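PDB 5Y9D: acyl-coenzyme A oxidase 1 from Yarrowia lipolytica, which catalyses the FAD-dependent oxidation of acyl-CoA to (2E)-enoyl-CoA with release of hydrogen peroxide, in peroxisomal fatty acid beta-oxidation. Local coordinates for residues 71-79 with 92-100. Numbering follows the deposited sequence.
Sequences DPVLSVTAD and MERVAALSP
Arg94 meets the carboxylate of Asp79 end-on, in a two-pronged salt bridge, one nitrogen to each oxygen. Arg94 NH2 donates to Asp79 OD1 at 2.7 Å, on its syn lone pair, and NH1 of Arg94 reaches Asp79 OD2 at 2.8 Å; both bonds are nearly straight, and the two flat groups are almost coplanar, 22° apart. The arginine chain runs extended from CG to NE (chi2 170°, chi3 -165°), which carries the guanidinium from the helix across to the type I turn of Val76 to Asp79. Its NH1 also forms a salt bridge with Asp121, so the one guanidinium probably balances two carboxylates. NE of Arg94 makes a weak bond to Val73 O, at 3.4 Å, while Ser75 O lies over one guanidinium face without a hydrogen bond. With an alanine here, Asp79 and Asp121 would probably lose a shared counter-charge, and the turn its salt-bridge tie to the helix.

The contact belongs to the helical N-terminal region of the acyl-CoA oxidase, where the loop after helix 55-70 folds back on helix 84-98. The Asx turn at Asp71, with OD1 accepting from Val73 N, starts the short 3-10 segment 72-74.

Apolar packing carries the contact on to Ala97 and Leu98. CD2 of Leu74 rests 3.6 Å from Arg94 CG, and its other methyl, CD1, meets Leu98 CD2 at 3.8 Å. Val73 turns CG1 onto Glu93 CB, while its CB faces the methyl of Ala97. On the helix's other sides, Val95 packs on Leu128 of helix 122-142 and Ala96 on Phe694 of the second subunit.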
loop_
_atom_site.group_PDB
_atom_site.type_symbol
_atom_site.label_atom_id
_atom_site.label_comp_id
_atom_site.label_asym_id
_atom_site.label_seq_id
_atom_site.Cartn_x
_atom_site.Cartn_y
_atom_site.Cartn_z
ATOM N N ASP A 71 -8.615 -4.268 30.024
ATOM C CA ASP A 71 -9.700 -5.213 29.814
ATOM C C ASP A 71 -9.187 -6.432 29.064
ATOM O O ASP A 71 -8.853 -6.334 27.885
ATOM C CB ASP A 71 -10.833 -4.547 29.022
ATOM C CG ASP A 71 -12.142 -5.346 29.066
ATOM O OD1 ASP A 71 -12.082 -6.576 29.322
ATOM O OD2 ASP A 71 -13.229 -4.723 28.852
ATOM N N PRO A 72 -9.125 -7.590 29.746
ATOM C CA PRO A 72 -8.540 -8.764 29.127
ATOM C C PRO A 72 -9.295 -9.328 27.925
ATOM O O PRO A 72 -8.677 -10.000 27.111
ATOM C CB PRO A 72 -8.495 -9.785 30.272
ATOM C CG PRO A 72 -9.481 -9.320 31.278
ATOM C CD PRO A 72 -9.477 -7.831 31.160
ATOM N N VAL A 73 -10.597 -9.062 27.798
ATOM C CA VAL A 73 -11.305 -9.460 26.593
ATOM C C VAL A 73 -10.712 -8.739 25.397
ATOM O O VAL A 73 -10.633 -9.332 24.324
ATOM C CB VAL A 73 -12.843 -9.218 26.622
ATOM C CG1 VAL A 73 -13.504 -9.796 25.355
ATOM C CG2 VAL A 73 -13.498 -9.856 27.848
ATOM N N LEU A 74 -10.245 -7.501 25.598
ATOM C CA LEU A 74 -9.775 -6.617 24.503
ATOM C C LEU A 74 -8.296 -6.736 24.136
ATOM O O LEU A 74 -7.765 -5.911 23.391
ATOM C CB LEU A 74 -10.006 -5.154 24.878
ATOM C CG LEU A 74 -11.442 -4.714 25.164
ATOM C CD1 LEU A 74 -11.582 -3.198 25.088
ATOM C CD2 LEU A 74 -12.402 -5.375 24.186
ATOM N N SER A 75 -7.610 -7.731 24.671
ATOM C CA SER A 75 -6.147 -7.764 24.568
ATOM C C SER A 75 -5.778 -8.170 23.150
ATOM O O SER A 75 -6.357 -9.091 22.599
ATOM C CB SER A 75 -5.570 -8.757 25.573
ATOM O OG SER A 75 -4.297 -9.193 25.156
ATOM N N VAL A 76 -4.792 -7.507 22.575
ATOM C CA VAL A 76 -4.424 -7.741 21.171
ATOM C C VAL A 76 -3.107 -8.509 20.971
ATOM O O VAL A 76 -2.713 -8.785 19.844
ATOM C CB VAL A 76 -4.470 -6.414 20.380
ATOM C CG1 VAL A 76 -5.887 -5.868 20.439
ATOM C CG2 VAL A 76 -3.495 -5.365 20.927
ATOM N N THR A 77 -2.479 -8.904 22.069
ATOM C CA THR A 77 -1.291 -9.749 22.075
ATOM C C THR A 77 -1.237 -10.815 21.006
ATOM O O THR A 77 -0.265 -10.924 20.326
ATOM C CB THR A 77 -1.175 -10.549 23.409
ATOM O OG1 THR A 77 -1.724 -9.797 24.500
ATOM C CG2 THR A 77 0.245 -10.903 23.693
ATOM N N ALA A 78 -2.263 -11.655 20.912
ATOM C CA ALA A 78 -2.249 -12.804 19.987
ATOM C C ALA A 78 -2.933 -12.517 18.626
ATOM O O ALA A 78 -2.992 -13.381 17.782
ATOM C CB ALA A 78 -2.850 -14.045 20.664
ATOM N N ASP A 79 -3.401 -11.295 18.405
ATOM C CA ASP A 79 -4.211 -10.983 17.223
ATOM C C ASP A 79 -3.551 -11.137 15.875
ATOM O O ASP A 79 -4.232 -11.314 14.863
ATOM C CB ASP A 79 -4.665 -9.534 17.286
ATOM C CG ASP A 79 -5.800 -9.322 18.232
ATOM O OD1 ASP A 79 -6.242 -10.279 18.887
ATOM O OD2 ASP A 79 -6.262 -8.175 18.321
ATOM N N MET A 92 -16.575 -10.544 18.273
ATOM C CA MET A 92 -17.892 -10.570 18.914
ATOM C C MET A 92 -17.804 -10.431 20.409
ATOM O O MET A 92 -18.542 -9.673 20.986
ATOM C CB MET A 92 -18.676 -11.835 18.594
ATOM C CG MET A 92 -19.827 -11.575 17.671
ATOM S SD MET A 92 -20.981 -10.345 18.281
ATOM C CE MET A 92 -20.724 -8.993 17.154
ATOM N N GLU A 93 -16.921 -11.189 21.037
ATOM C CA GLU A 93 -16.648 -10.980 22.457
ATOM C C GLU A 93 -16.259 -9.506 22.755
ATOM O O GLU A 93 -16.753 -8.902 23.738
ATOM C CB GLU A 93 -15.516 -11.893 22.931
ATOM C CG GLU A 93 -15.820 -13.363 22.828
ATOM C CD GLU A 93 -14.595 -14.234 23.000
ATOM O OE1 GLU A 93 -13.467 -13.704 22.841
ATOM O OE2 GLU A 93 -14.759 -15.453 23.289
ATOM N N ARG A 94 -15.363 -8.941 21.940
ATOM C CA ARG A 94 -14.911 -7.560 22.181
ATOM C C ARG A 94 -16.045 -6.561 22.048
ATOM O O ARG A 94 -16.205 -5.689 22.877
ATOM C CB ARG A 94 -13.703 -7.199 21.322
ATOM C CG ARG A 94 -12.489 -8.033 21.719
ATOM C CD ARG A 94 -11.336 -7.893 20.767
ATOM N NE ARG A 94 -10.344 -8.942 20.959
ATOM C CZ ARG A 94 -9.213 -9.051 20.266
ATOM N NH1 ARG A 94 -8.895 -8.156 19.337
ATOM N NH2 ARG A 94 -8.392 -10.063 20.505
ATOM N N VAL A 95 -16.870 -6.717 21.034
ATOM C CA VAL A 95 -18.073 -5.904 20.908
ATOM C C VAL A 95 -18.936 -5.995 22.172
ATOM O O VAL A 95 -19.387 -4.980 22.682
ATOM C CB VAL A 95 -18.919 -6.311 19.663
ATOM C CG1 VAL A 95 -20.273 -5.591 19.661
ATOM C CG2 VAL A 95 -18.172 -5.999 18.399
ATOM N N ALA A 96 -19.145 -7.199 22.685
ATOM C CA ALA A 96 -19.895 -7.369 23.928
ATOM C C ALA A 96 -19.329 -6.580 25.096
ATOM O O ALA A 96 -20.054 -5.919 25.805
ATOM C CB ALA A 96 -19.998 -8.837 24.286
ATOM N N ALA A 97 -18.014 -6.614 25.256
ATOM C CA ALA A 97 -17.322 -5.981 26.387
ATOM C C ALA A 97 -17.344 -4.465 26.321
ATOM O O ALA A 97 -17.268 -3.819 27.381
ATOM C CB ALA A 97 -15.882 -6.453 26.453
ATOM N N LEU A 98 -17.429 -3.910 25.104
ATOM C CA LEU A 98 -17.534 -2.461 24.905
ATOM C C LEU A 98 -18.971 -1.949 25.019
ATOM O O LEU A 98 -19.201 -0.749 25.136
ATOM C CB LEU A 98 -16.970 -2.052 23.531
ATOM C CG LEU A 98 -15.457 -2.228 23.374
ATOM C CD1 LEU A 98 -15.101 -2.182 21.895
ATOM C CD2 LEU A 98 -14.685 -1.170 24.176
ATOM N N SER A 99 -19.941 -2.849 25.042
ATOM C CA SER A 99 -21.332 -2.423 24.986
ATOM C C SER A 99 -21.886 -1.625 26.196
ATOM O O SER A 99 -22.764 -0.805 26.027
ATOM C CB SER A 99 -22.234 -3.617 24.643
ATOM O OG SER A 99 -22.323 -4.439 25.767
ATOM N N PRO A 100 -21.368 -1.828 27.412
ATOM C CA PRO A 100 -21.840 -0.928 28.477
ATOM C C PRO A 100 -21.626 0.565 28.196
ATOM O O PRO A 100 -22.435 1.422 28.611
ATOM C CB PRO A 100 -20.992 -1.327 29.671
ATOM C CG PRO A 100 -20.492 -2.704 29.359
ATOM C CD PRO A 100 -20.291 -2.714 27.882
#